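PDB 7LPO: cytoplasmic protein from Cryptococcus neoformans var. grubii serotype A, which probably hydrolyses the beta-glucosidic bond of steryl glucosides, as a sterylglucosidase of glycosyl hydrolase family 5. Local coordinates for residues N74-L79 / L99-T104; W105-H110 / Y118-Y123; K114-A119 / V244-K249; F235-F240 / A406-A411. All blocks are in the same frame, centred on the assembly; numbering follows the deposited sequence.

Interaction 1: N74-L79 / L99-T104; sequences NKPLNL and LRYVFT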
# COMPACT_ATOMS: atom_id res chain seq x y z
N ASN A 74 -13.02 -15.69 -4.80
CA ASN A 74 -11.88 -16.60 -4.69
C ASN A 74 -10.55 -15.91 -4.93
O ASN A 74 -9.53 -16.60 -5.09
CB ASN A 74 -12.03 -17.80 -5.63
CG ASN A 74 -12.91 -18.89 -5.04
OD1 ASN A 74 -12.93 -19.09 -3.82
ND2 ASN A 74 -13.64 -19.58 -5.89
N LYS A 75 -10.51 -14.58 -4.95
CA LYS A 75 -9.28 -13.83 -4.78
C LYS A 75 -9.39 -13.01 -3.50
O LYS A 75 -10.38 -12.29 -3.33
CB LYS A 75 -9.01 -12.91 -5.97
CG LYS A 75 -8.75 -13.64 -7.27
CD LYS A 75 -9.08 -12.73 -8.45
CE LYS A 75 -7.92 -12.70 -9.43
NZ LYS A 75 -7.84 -11.37 -10.09
N PRO A 76 -8.39 -13.03 -2.62
CA PRO A 76 -7.03 -13.52 -2.88
C PRO A 76 -6.82 -15.03 -2.78
O PRO A 76 -5.88 -15.54 -3.37
CB PRO A 76 -6.19 -12.82 -1.80
CG PRO A 76 -7.16 -12.69 -0.63
CD PRO A 76 -8.54 -12.47 -1.26
N LEU A 77 -7.68 -15.73 -2.05
CA LEU A 77 -7.49 -17.14 -1.77
C LEU A 77 -8.68 -17.95 -2.29
O LEU A 77 -9.84 -17.59 -2.04
CB LEU A 77 -7.31 -17.37 -0.28
CG LEU A 77 -6.02 -16.85 0.34
CD1 LEU A 77 -6.08 -17.10 1.84
CD2 LEU A 77 -4.78 -17.49 -0.27
N ASN A 78 -8.39 -19.03 -3.00
CA ASN A 78 -9.43 -19.93 -3.48
C ASN A 78 -9.85 -20.86 -2.34
O ASN A 78 -9.02 -21.57 -1.77
CB ASN A 78 -8.92 -20.73 -4.67
CG ASN A 78 -10.04 -21.49 -5.36
OD1 ASN A 78 -10.78 -22.24 -4.73
ND2 ASN A 78 -10.17 -21.28 -6.66
N LEU A 79 -11.13 -20.82 -2.00
CA LEU A 79 -11.65 -21.61 -0.89
C LEU A 79 -12.32 -22.90 -1.36
O LEU A 79 -12.84 -23.65 -0.52
CB LEU A 79 -12.64 -20.77 -0.07
CG LEU A 79 -12.05 -19.48 0.53
CD1 LEU A 79 -13.15 -18.62 1.18
CD2 LEU A 79 -10.96 -19.75 1.54
N LEU A 99 -1.58 -9.63 8.37
CA LEU A 99 -2.02 -9.55 6.99
C LEU A 99 -2.71 -8.21 6.81
O LEU A 99 -3.57 -7.85 7.62
CB LEU A 99 -2.99 -10.68 6.63
CG LEU A 99 -2.48 -12.11 6.76
CD1 LEU A 99 -3.65 -13.07 6.65
CD2 LEU A 99 -1.44 -12.41 5.71
N ARG A 100 -2.29 -7.45 5.80
CA ARG A 100 -3.02 -6.28 5.34
C ARG A 100 -3.94 -6.77 4.23
O ARG A 100 -3.46 -7.21 3.18
CB ARG A 100 -2.07 -5.19 4.86
CG ARG A 100 -2.77 -3.91 4.44
CD ARG A 100 -1.78 -2.79 4.37
NE ARG A 100 -2.33 -1.54 3.87
CZ ARG A 100 -2.21 -1.11 2.62
NH1 ARG A 100 -1.58 -1.84 1.71
NH2 ARG A 100 -2.72 0.07 2.28
N TYR A 101 -5.25 -6.74 4.48
CA TYR A 101 -6.20 -7.41 3.60
C TYR A 101 -6.72 -6.42 2.56
O TYR A 101 -7.36 -5.43 2.91
CB TYR A 101 -7.35 -8.01 4.39
CG TYR A 101 -8.24 -8.84 3.49
CD1 TYR A 101 -9.25 -8.24 2.74
CD2 TYR A 101 -8.03 -10.20 3.34
CE1 TYR A 101 -10.04 -8.99 1.89
CE2 TYR A 101 -8.82 -10.96 2.48
CZ TYR A 101 -9.83 -10.34 1.77
OH TYR A 101 -10.61 -11.08 0.91
N VAL A 102 -6.50 -6.74 1.30
CA VAL A 102 -6.79 -5.83 0.19
C VAL A 102 -8.18 -6.12 -0.37
O VAL A 102 -8.49 -7.26 -0.73
CB VAL A 102 -5.73 -5.97 -0.91
CG1 VAL A 102 -6.08 -5.11 -2.11
CG2 VAL A 102 -4.35 -5.63 -0.38
N PHE A 103 -9.02 -5.08 -0.44
CA PHE A 103 -10.29 -5.14 -1.15
C PHE A 103 -10.50 -3.81 -1.86
O PHE A 103 -9.92 -2.79 -1.49
CB PHE A 103 -11.47 -5.44 -0.21
CG PHE A 103 -11.79 -4.34 0.75
CD1 PHE A 103 -11.11 -4.22 1.95
CD2 PHE A 103 -12.76 -3.41 0.45
CE1 PHE A 103 -11.38 -3.20 2.83
CE2 PHE A 103 -13.05 -2.38 1.33
CZ PHE A 103 -12.36 -2.28 2.52
N THR A 104 -11.31 -3.83 -2.91
CA THR A 104 -11.56 -2.61 -3.67
C THR A 104 -13.02 -2.21 -3.58
O THR A 104 -13.91 -3.05 -3.42
CB THR A 104 -11.15 -2.76 -5.14
OG1 THR A 104 -11.98 -3.76 -5.76
CG2 THR A 104 -9.66 -3.15 -5.23

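Interaction 2: W105-H110 / Y118-Y123; sequences WESLEH and YAYMDY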
# COMPACT_ATOMS: atom_id res chain seq x y z
N TRP A 105 -13.24 -0.90 -3.67
CA TRP A 105 -14.58 -0.36 -3.82
C TRP A 105 -15.31 -1.02 -4.98
O TRP A 105 -16.51 -1.32 -4.89
CB TRP A 105 -14.46 1.15 -4.01
CG TRP A 105 -15.72 1.92 -4.08
CD1 TRP A 105 -16.98 1.49 -3.83
CD2 TRP A 105 -15.82 3.30 -4.43
NE1 TRP A 105 -17.86 2.52 -3.99
CE2 TRP A 105 -17.18 3.64 -4.38
CE3 TRP A 105 -14.89 4.29 -4.78
CZ2 TRP A 105 -17.64 4.92 -4.67
CZ3 TRP A 105 -15.35 5.56 -5.08
CH2 TRP A 105 -16.71 5.86 -5.02
N GLU A 106 -14.60 -1.27 -6.09
CA GLU A 106 -15.25 -1.88 -7.25
C GLU A 106 -15.85 -3.23 -6.88
O GLU A 106 -16.96 -3.56 -7.33
CB GLU A 106 -14.25 -2.05 -8.39
CG GLU A 106 -14.82 -2.85 -9.56
CD GLU A 106 -13.83 -3.08 -10.70
OE1 GLU A 106 -14.28 -3.53 -11.77
OE2 GLU A 106 -12.62 -2.81 -10.55
N SER A 107 -15.12 -4.04 -6.11
CA SER A 107 -15.59 -5.38 -5.79
C SER A 107 -16.83 -5.35 -4.90
O SER A 107 -17.57 -6.34 -4.85
CB SER A 107 -14.47 -6.19 -5.13
OG SER A 107 -14.17 -5.71 -3.82
N LEU A 108 -17.08 -4.23 -4.23
CA LEU A 108 -18.24 -4.09 -3.35
C LEU A 108 -19.44 -3.44 -4.01
O LEU A 108 -20.57 -3.68 -3.58
CB LEU A 108 -17.87 -3.27 -2.11
CG LEU A 108 -16.84 -3.82 -1.14
CD1 LEU A 108 -16.54 -2.77 -0.05
CD2 LEU A 108 -17.29 -5.12 -0.50
N GLU A 109 -19.25 -2.60 -5.05
CA GLU A 109 -20.35 -1.80 -5.57
C GLU A 109 -20.30 -1.70 -7.10
O GLU A 109 -20.78 -0.71 -7.67
CB GLU A 109 -20.34 -0.39 -4.95
CG GLU A 109 -21.67 0.35 -4.95
CD GLU A 109 -21.64 1.63 -4.09
OE1 GLU A 109 -20.56 2.05 -3.65
OE2 GLU A 109 -22.71 2.21 -3.84
N HIS A 110 -19.76 -2.71 -7.76
CA HIS A 110 -19.66 -2.68 -9.22
C HIS A 110 -21.02 -2.66 -9.89
O HIS A 110 -21.15 -2.14 -11.00
CB HIS A 110 -18.89 -3.90 -9.71
CG HIS A 110 -19.38 -5.19 -9.14
ND1 HIS A 110 -20.46 -5.88 -9.66
CD2 HIS A 110 -18.94 -5.92 -8.08
CE1 HIS A 110 -20.67 -6.97 -8.94
NE2 HIS A 110 -19.76 -7.02 -7.98
N TYR A 118 -23.15 -8.38 -1.82
CA TYR A 118 -23.16 -9.04 -0.52
C TYR A 118 -22.47 -10.40 -0.57
O TYR A 118 -21.91 -10.84 0.44
CB TYR A 118 -24.60 -9.17 -0.03
CG TYR A 118 -25.16 -7.84 0.36
CD1 TYR A 118 -24.71 -7.20 1.50
CD2 TYR A 118 -26.13 -7.20 -0.41
CE1 TYR A 118 -25.20 -5.97 1.88
CE2 TYR A 118 -26.62 -5.95 -0.03
CZ TYR A 118 -26.15 -5.35 1.11
OH TYR A 118 -26.62 -4.13 1.51
N ALA A 119 -22.47 -11.05 -1.73
CA ALA A 119 -21.80 -12.33 -1.83
C ALA A 119 -20.30 -12.18 -1.69
O ALA A 119 -19.64 -13.00 -1.04
CB ALA A 119 -22.15 -13.00 -3.16
N TYR A 120 -19.72 -11.14 -2.29
CA TYR A 120 -18.28 -10.94 -2.14
C TYR A 120 -17.95 -10.58 -0.71
O TYR A 120 -16.91 -11.01 -0.17
CB TYR A 120 -17.77 -9.86 -3.09
CG TYR A 120 -16.27 -9.81 -3.10
CD1 TYR A 120 -15.53 -10.90 -3.54
CD2 TYR A 120 -15.58 -8.69 -2.64
CE1 TYR A 120 -14.14 -10.87 -3.54
CE2 TYR A 120 -14.19 -8.65 -2.65
CZ TYR A 120 -13.48 -9.75 -3.09
OH TYR A 120 -12.11 -9.73 -3.10
N MET A 121 -18.80 -9.80 -0.06
CA MET A 121 -18.68 -9.51 1.35
C MET A 121 -18.56 -10.81 2.20
O MET A 121 -17.71 -10.92 3.05
CB MET A 121 -19.88 -8.75 1.85
CG MET A 121 -20.07 -7.39 1.28
SD MET A 121 -20.98 -6.30 2.34
CE MET A 121 -20.92 -4.77 1.55
N ASP A 122 -19.44 -11.76 1.89
CA ASP A 122 -19.42 -13.03 2.63
C ASP A 122 -18.20 -13.86 2.27
O ASP A 122 -17.69 -14.62 3.10
CB ASP A 122 -20.71 -13.80 2.32
CG ASP A 122 -21.95 -13.13 2.91
OD1 ASP A 122 -21.82 -12.32 3.83
OD2 ASP A 122 -23.06 -13.44 2.45
N TYR A 123 -17.72 -13.74 1.03
CA TYR A 123 -16.46 -14.39 0.67
C TYR A 123 -15.32 -13.84 1.52
O TYR A 123 -14.51 -14.61 2.05
CB TYR A 123 -16.16 -14.21 -0.81
CG TYR A 123 -14.70 -14.46 -1.11
CD1 TYR A 123 -14.22 -15.75 -1.28
CD2 TYR A 123 -13.78 -13.41 -1.18
CE1 TYR A 123 -12.88 -15.99 -1.53
CE2 TYR A 123 -12.44 -13.64 -1.43
CZ TYR A 123 -11.99 -14.94 -1.61
OH TYR A 123 -10.66 -15.18 -1.85
O HOH W 1 -11.24 -6.60 -4.14

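Interaction 3: K114-A119 / V244-K249; sequences KEYDYA and VGELAK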
# COMPACT_ATOMS: atom_id res chain seq x y z
N LYS A 114 -25.22 1.91 -4.57
CA LYS A 114 -25.97 1.26 -3.50
C LYS A 114 -26.45 -0.14 -3.86
O LYS A 114 -27.32 -0.69 -3.17
CB LYS A 114 -27.15 2.13 -3.06
CG LYS A 114 -26.71 3.31 -2.21
CD LYS A 114 -27.79 4.34 -2.03
CE LYS A 114 -27.24 5.57 -1.32
NZ LYS A 114 -28.33 6.45 -0.80
N GLU A 115 -25.88 -0.74 -4.91
CA GLU A 115 -26.08 -2.15 -5.24
C GLU A 115 -24.84 -2.90 -4.77
O GLU A 115 -23.88 -3.07 -5.52
CB GLU A 115 -26.30 -2.33 -6.74
CG GLU A 115 -27.70 -2.00 -7.23
CD GLU A 115 -27.88 -2.35 -8.71
OE1 GLU A 115 -27.61 -1.48 -9.58
OE2 GLU A 115 -28.29 -3.50 -9.02
N TYR A 116 -24.85 -3.34 -3.52
CA TYR A 116 -23.67 -3.91 -2.89
C TYR A 116 -23.59 -5.41 -3.15
O TYR A 116 -24.59 -6.13 -3.05
CB TYR A 116 -23.68 -3.63 -1.39
CG TYR A 116 -23.73 -2.15 -1.05
CD1 TYR A 116 -22.67 -1.31 -1.34
CD2 TYR A 116 -24.85 -1.60 -0.43
CE1 TYR A 116 -22.71 0.04 -1.04
CE2 TYR A 116 -24.90 -0.26 -0.13
CZ TYR A 116 -23.83 0.56 -0.43
OH TYR A 116 -23.89 1.89 -0.13
N ASP A 117 -22.38 -5.88 -3.48
CA ASP A 117 -22.12 -7.30 -3.72
C ASP A 117 -21.99 -8.00 -2.37
O ASP A 117 -20.90 -8.18 -1.82
CB ASP A 117 -20.87 -7.48 -4.57
CG ASP A 117 -20.75 -8.89 -5.14
OD1 ASP A 117 -21.30 -9.83 -4.53
OD2 ASP A 117 -20.08 -9.07 -6.18
N TYR A 118 -23.15 -8.38 -1.82
CA TYR A 118 -23.16 -9.04 -0.52
C TYR A 118 -22.47 -10.40 -0.57
O TYR A 118 -21.91 -10.84 0.44
CB TYR A 118 -24.60 -9.17 -0.03
CG TYR A 118 -25.16 -7.84 0.36
CD1 TYR A 118 -24.71 -7.20 1.50
CD2 TYR A 118 -26.13 -7.20 -0.41
CE1 TYR A 118 -25.20 -5.97 1.88
CE2 TYR A 118 -26.62 -5.95 -0.03
CZ TYR A 118 -26.15 -5.35 1.11
OH TYR A 118 -26.62 -4.13 1.51
N ALA A 119 -22.47 -11.05 -1.73
CA ALA A 119 -21.80 -12.33 -1.83
C ALA A 119 -20.30 -12.18 -1.69
O ALA A 119 -19.64 -13.00 -1.04
CB ALA A 119 -22.15 -13.00 -3.16
N VAL A 244 -17.57 0.80 2.09
CA VAL A 244 -16.71 0.25 3.14
C VAL A 244 -17.53 0.01 4.40
O VAL A 244 -17.40 -1.02 5.06
CB VAL A 244 -15.51 1.17 3.40
CG1 VAL A 244 -14.62 0.59 4.53
CG2 VAL A 244 -14.70 1.36 2.13
N GLY A 245 -18.41 0.96 4.73
CA GLY A 245 -19.22 0.81 5.92
C GLY A 245 -20.11 -0.42 5.88
O GLY A 245 -20.38 -1.02 6.92
N GLU A 246 -20.56 -0.81 4.69
CA GLU A 246 -21.39 -2.00 4.57
C GLU A 246 -20.58 -3.27 4.79
O GLU A 246 -21.08 -4.25 5.35
CB GLU A 246 -22.07 -2.03 3.21
CG GLU A 246 -23.21 -1.06 3.05
CD GLU A 246 -24.44 -1.48 3.82
OE1 GLU A 246 -24.73 -2.69 3.89
OE2 GLU A 246 -25.13 -0.59 4.35
N LEU A 247 -19.32 -3.29 4.34
CA LEU A 247 -18.46 -4.43 4.64
C LEU A 247 -18.23 -4.54 6.14
O LEU A 247 -18.40 -5.61 6.73
CB LEU A 247 -17.13 -4.29 3.90
CG LEU A 247 -16.05 -5.32 4.18
CD1 LEU A 247 -16.60 -6.72 3.95
CD2 LEU A 247 -14.82 -5.06 3.30
N ALA A 248 -17.86 -3.42 6.78
CA ALA A 248 -17.65 -3.42 8.23
C ALA A 248 -18.90 -3.88 8.96
O ALA A 248 -18.83 -4.73 9.86
CB ALA A 248 -17.24 -2.03 8.71
N LYS A 249 -20.05 -3.30 8.62
CA LYS A 249 -21.31 -3.73 9.21
C LYS A 249 -21.53 -5.22 9.00
O LYS A 249 -21.97 -5.92 9.92
CB LYS A 249 -22.46 -2.93 8.59
CG LYS A 249 -23.84 -3.36 9.04
CD LYS A 249 -24.83 -2.20 8.90
CE LYS A 249 -25.91 -2.52 7.90
NZ LYS A 249 -26.77 -3.62 8.42

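Interaction 4: F235-F240 / A406-A411; sequences FLQDHF and ALHWLA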
# COMPACT_ATOMS: atom_id res chain seq x y z
N PHE A 235 -21.23 13.10 -3.15
CA PHE A 235 -21.67 11.90 -3.84
C PHE A 235 -20.58 10.83 -3.82
O PHE A 235 -20.80 9.71 -3.36
CB PHE A 235 -22.10 12.27 -5.26
CG PHE A 235 -22.71 11.14 -6.04
CD1 PHE A 235 -21.91 10.28 -6.78
CD2 PHE A 235 -24.08 10.96 -6.06
CE1 PHE A 235 -22.48 9.24 -7.51
CE2 PHE A 235 -24.64 9.93 -6.78
CZ PHE A 235 -23.85 9.07 -7.50
N LEU A 236 -19.38 11.17 -4.29
CA LEU A 236 -18.31 10.18 -4.35
C LEU A 236 -17.88 9.73 -2.96
O LEU A 236 -17.75 8.53 -2.70
CB LEU A 236 -17.11 10.72 -5.13
CG LEU A 236 -17.35 11.00 -6.61
CD1 LEU A 236 -16.14 11.66 -7.30
CD2 LEU A 236 -17.74 9.72 -7.34
N GLN A 237 -17.64 10.67 -2.04
CA GLN A 237 -17.17 10.28 -0.71
C GLN A 237 -18.22 9.46 0.03
O GLN A 237 -17.89 8.46 0.68
CB GLN A 237 -16.77 11.50 0.12
CG GLN A 237 -15.48 12.18 -0.32
CD GLN A 237 -14.83 13.02 0.78
OE1 GLN A 237 -14.83 12.65 1.96
NE2 GLN A 237 -14.25 14.16 0.39
N ASP A 238 -19.49 9.87 -0.05
CA ASP A 238 -20.54 9.15 0.67
C ASP A 238 -20.71 7.73 0.14
O ASP A 238 -20.96 6.80 0.91
CB ASP A 238 -21.88 9.90 0.56
CG ASP A 238 -21.92 11.15 1.41
OD1 ASP A 238 -20.95 11.43 2.15
OD2 ASP A 238 -22.93 11.88 1.34
N HIS A 239 -20.61 7.54 -1.18
CA HIS A 239 -20.76 6.18 -1.71
C HIS A 239 -19.57 5.31 -1.32
O HIS A 239 -19.73 4.13 -1.00
CB HIS A 239 -20.95 6.22 -3.23
CG HIS A 239 -22.36 6.50 -3.66
ND1 HIS A 239 -22.85 7.78 -3.82
CD2 HIS A 239 -23.40 5.67 -3.93
CE1 HIS A 239 -24.12 7.73 -4.19
NE2 HIS A 239 -24.48 6.46 -4.26
N PHE A 240 -18.36 5.88 -1.30
CA PHE A 240 -17.19 5.10 -0.90
C PHE A 240 -17.26 4.74 0.58
O PHE A 240 -17.01 3.59 0.96
CB PHE A 240 -15.91 5.89 -1.20
CG PHE A 240 -14.68 5.30 -0.57
CD1 PHE A 240 -14.12 4.13 -1.05
CD2 PHE A 240 -14.09 5.92 0.52
CE1 PHE A 240 -13.00 3.58 -0.45
CE2 PHE A 240 -12.97 5.39 1.11
CZ PHE A 240 -12.42 4.22 0.63
N ALA A 406 -7.86 15.41 5.62
CA ALA A 406 -8.21 15.18 7.02
C ALA A 406 -9.72 15.20 7.20
O ALA A 406 -10.27 14.41 7.98
CB ALA A 406 -7.54 16.22 7.91
N LEU A 407 -10.41 16.09 6.48
CA LEU A 407 -11.86 16.16 6.59
C LEU A 407 -12.51 14.87 6.10
O LEU A 407 -13.43 14.36 6.74
CB LEU A 407 -12.38 17.36 5.79
CG LEU A 407 -13.87 17.68 5.86
CD1 LEU A 407 -14.37 17.77 7.28
CD2 LEU A 407 -14.12 18.99 5.11
N HIS A 408 -12.02 14.32 4.99
CA HIS A 408 -12.51 13.01 4.56
C HIS A 408 -12.23 11.96 5.63
O HIS A 408 -13.06 11.06 5.86
CB HIS A 408 -11.85 12.60 3.23
CG HIS A 408 -11.91 11.13 2.97
ND1 HIS A 408 -13.07 10.49 2.58
CD2 HIS A 408 -10.97 10.16 3.09
CE1 HIS A 408 -12.84 9.19 2.46
NE2 HIS A 408 -11.57 8.97 2.75
N TRP A 409 -11.08 12.05 6.28
CA TRP A 409 -10.70 11.03 7.25
C TRP A 409 -11.60 11.05 8.48
O TRP A 409 -11.87 9.99 9.06
CB TRP A 409 -9.24 11.20 7.68
CG TRP A 409 -8.86 10.17 8.71
CD1 TRP A 409 -8.39 8.91 8.48
CD2 TRP A 409 -8.96 10.31 10.13
NE1 TRP A 409 -8.18 8.26 9.66
CE2 TRP A 409 -8.52 9.09 10.69
CE3 TRP A 409 -9.37 11.34 10.98
CZ2 TRP A 409 -8.49 8.88 12.07
CZ3 TRP A 409 -9.34 11.12 12.34
CH2 TRP A 409 -8.90 9.91 12.87
N LEU A 410 -12.07 12.23 8.89
CA LEU A 410 -13.00 12.29 10.01
C LEU A 410 -14.27 11.52 9.69
O LEU A 410 -14.72 10.68 10.49
CB LEU A 410 -13.33 13.73 10.37
CG LEU A 410 -12.14 14.61 10.76
CD1 LEU A 410 -12.61 16.08 10.82
CD2 LEU A 410 -11.50 14.21 12.07
N ALA A 411 -14.86 11.78 8.52
CA ALA A 411 -16.07 11.08 8.08
C ALA A 411 -15.83 9.58 7.96
O ALA A 411 -16.64 8.77 8.42
CB ALA A 411 -16.56 11.65 6.74

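Interaction 1: N74-L79 / L99-T104
Y101 turns its ring off the strand with CG anti to the backbone N (chi1 -173°), and this carries the phenol out to the pyrrolidine of P76, which projects toward the strand from a loop whose K75-P76 peptide is cis. The strand, 98-104, belongs to the (beta/alpha)8 TIM barrel of the family 5 hydrolases, lying between strands 35-43 and 137-143, while 74-79 is part of the irregular loop between helices 61-66 and 83-93. The two side chains cross at about a right angle. P76 CD comes 3.3 Å from Y101 OH and 3.9 Å from Y101 CZ, and P76 CG lies 3.9 Å from Y101 CE2, so the proline meets the phenolic end of the ring obliquely. No hydrogen bond links the two segments; the contact is van der Waals packing between buried groups, and small in area. Helix 118-133 packs beside the contact: Y123 lies on P76 and its OH is hydrogen-bonded to L77 O. K75 itself leads away from the strand, its NZ hydrogen-bonded to H49 O and S46 O. Within the loop N74 OD1 accepts from L79 N at 3.1 Å, nearly straight at 173°, with the donor above the carbonyl plane.

Interaction 2: W105-H110 / Y118-Y123
The beta-alpha connection from strand 98-104 to helix 118-133, which includes short helix 105-109, is packed here against the start of the longer helix, within the TIM-barrel domain of the family 5 hydrolases. Helix 105-109 presents S107 and L108; helix 118-133 answers with Y120 and M121, and the backbones come nearest at L108 and Y120. S107 points toward the tyrosine, and its OG lies 3.2 Å from Y120 CE2, approaching the ring obliquely, while S107 CB is 3.5 Å from the same carbon. With chi1 at 69°, S107 OG sits between its own backbone N and carbonyl carbon, where it also bonds to T104 O at the helix start. The Y120 ring leaves trans to the amide nitrogen (chi1 -171°), which sends the phenol alongside the serine and on to K75 O, the partner of its hydroxyl. The second pair is apolar: L108 CD2 rests 4.0 Å from M121 CG, the two side chains crossing at about a right angle, and the extended methionine carries its CE on to E246 of helix 232-254. Within the short helix W105 NE1 donates to E109 OE1 at 2.8 Å, in the indole plane and on the anti side of the carboxylate; the second oxygen of E109 takes K114 N. Across the contact itself the polar link is indirect: a water donates to S107 OG at 3.1 Å and has a weak bond to Y120 OH at 3.4 Å.

Interaction 3: K114-A119 / V244-K249
The apolar part of the contact is a CH-pi interaction between Y116 and E246. E246 CG stands over one face of the Y116 ring, 3.8 Å from its centroid and 17° off the normal, with Y116 CE2 as the nearest ring atom at 3.7 Å. The first torsion of the glutamate (chi1 -74°), with CG opposite the carbonyl carbon, puts this methylene over the phenol; the bend at chi2 then brings the carboxylate round, almost parallel to the ring with the planes 11° apart, and near Y118 OH. K114 CA lies over the opposite face of Y116, so the ring is held between its own loop and the helix. The polar part is weak: Y118 OH donates to E246 OE1 over 3.4 Å. The oxygen lies at the edge of the Y118 ring near its plane, while the carboxylate stands nearly perpendicular to that ring. Y116 CB lies over the rim of one face of the Y118 ring, which links the two tyrosines that receive the glutamate. The helix start is fixed by D117, its N-cap: D117 OD1 bonds to Y120 N and OD2 to H110 NE2, while an inverse gamma turn is centred on D117. All three touching side chains are partly exposed. The contact joins neighbouring outer helices of the TIM barrel, the entry to helix 118-133 and the second half of helix 232-254; V244 and A248, on another side of the latter, pack on W266 of strand 263-267 and on helix 400-419.

Interaction 4: F235-F240 / A406-A411
The imidazole of H408 is met at its edge by both partners from helix 232-254: Q237 OE1 lies in its plane at ND1, and F240 CD2 comes near its plane at CE1. For the F240 ring the meeting is also at the edge, with CD2 4.0 Å from H408 CE1, and the two side chains cross at about a right angle. The Q237 amide is turned 73° from the imidazole. H408 ND1 donates to Q237 OE1 at 2.9 Å with a bent N-H...O angle of 144°, and the donor stands above the carbonyl plane, 60° out of it, away from the lone pairs. The first torsion of H408 is trans, its ring opposite the main-chain nitrogen, which swings the imidazole toward helix 232-254, where the backbones come nearest at Q237 and H408. The amide is fixed at both ends, since Q237 NE2 bonds to F215 O; this orientation places OE1 to receive ND1. All three residues are buried. Elsewhere on the same helix H239 ND1 reaches back 2.9 Å to F235 O, a turn earlier. The contact ties helix 232-254 to helix 400-419, adjacent outer helices of the TIM barrel. Helix 206-221 packs against it through F215, whose ring meets H408, while W105 of helix 105-109 meets F240 edge-to-face and W409 turns away toward helix 440-443.

Overall arrangement
Along the chain interaction 1 closes before interaction 2 opens, and interaction 3 begins where interaction 2 ends; interactions 3 and 4 cross, their segments alternating, and share helix 232-254. Centres of interactions 2 and 3 lie only 6 Å apart, and their segments overlap at Y118 and A119. Interaction 1 is about 12 Å from interaction 2, joined to it by tyrosine hydroxyls on loop carbonyls. Interaction 4 lies about 16 Å from interaction 3, centre to centre, and about 24 Å from interaction 1. Together the contacts run from a loop outside the barrel, along neighbouring helices on its outside, to helix 400-419, uniting distant parts of the catalytic domain's chain.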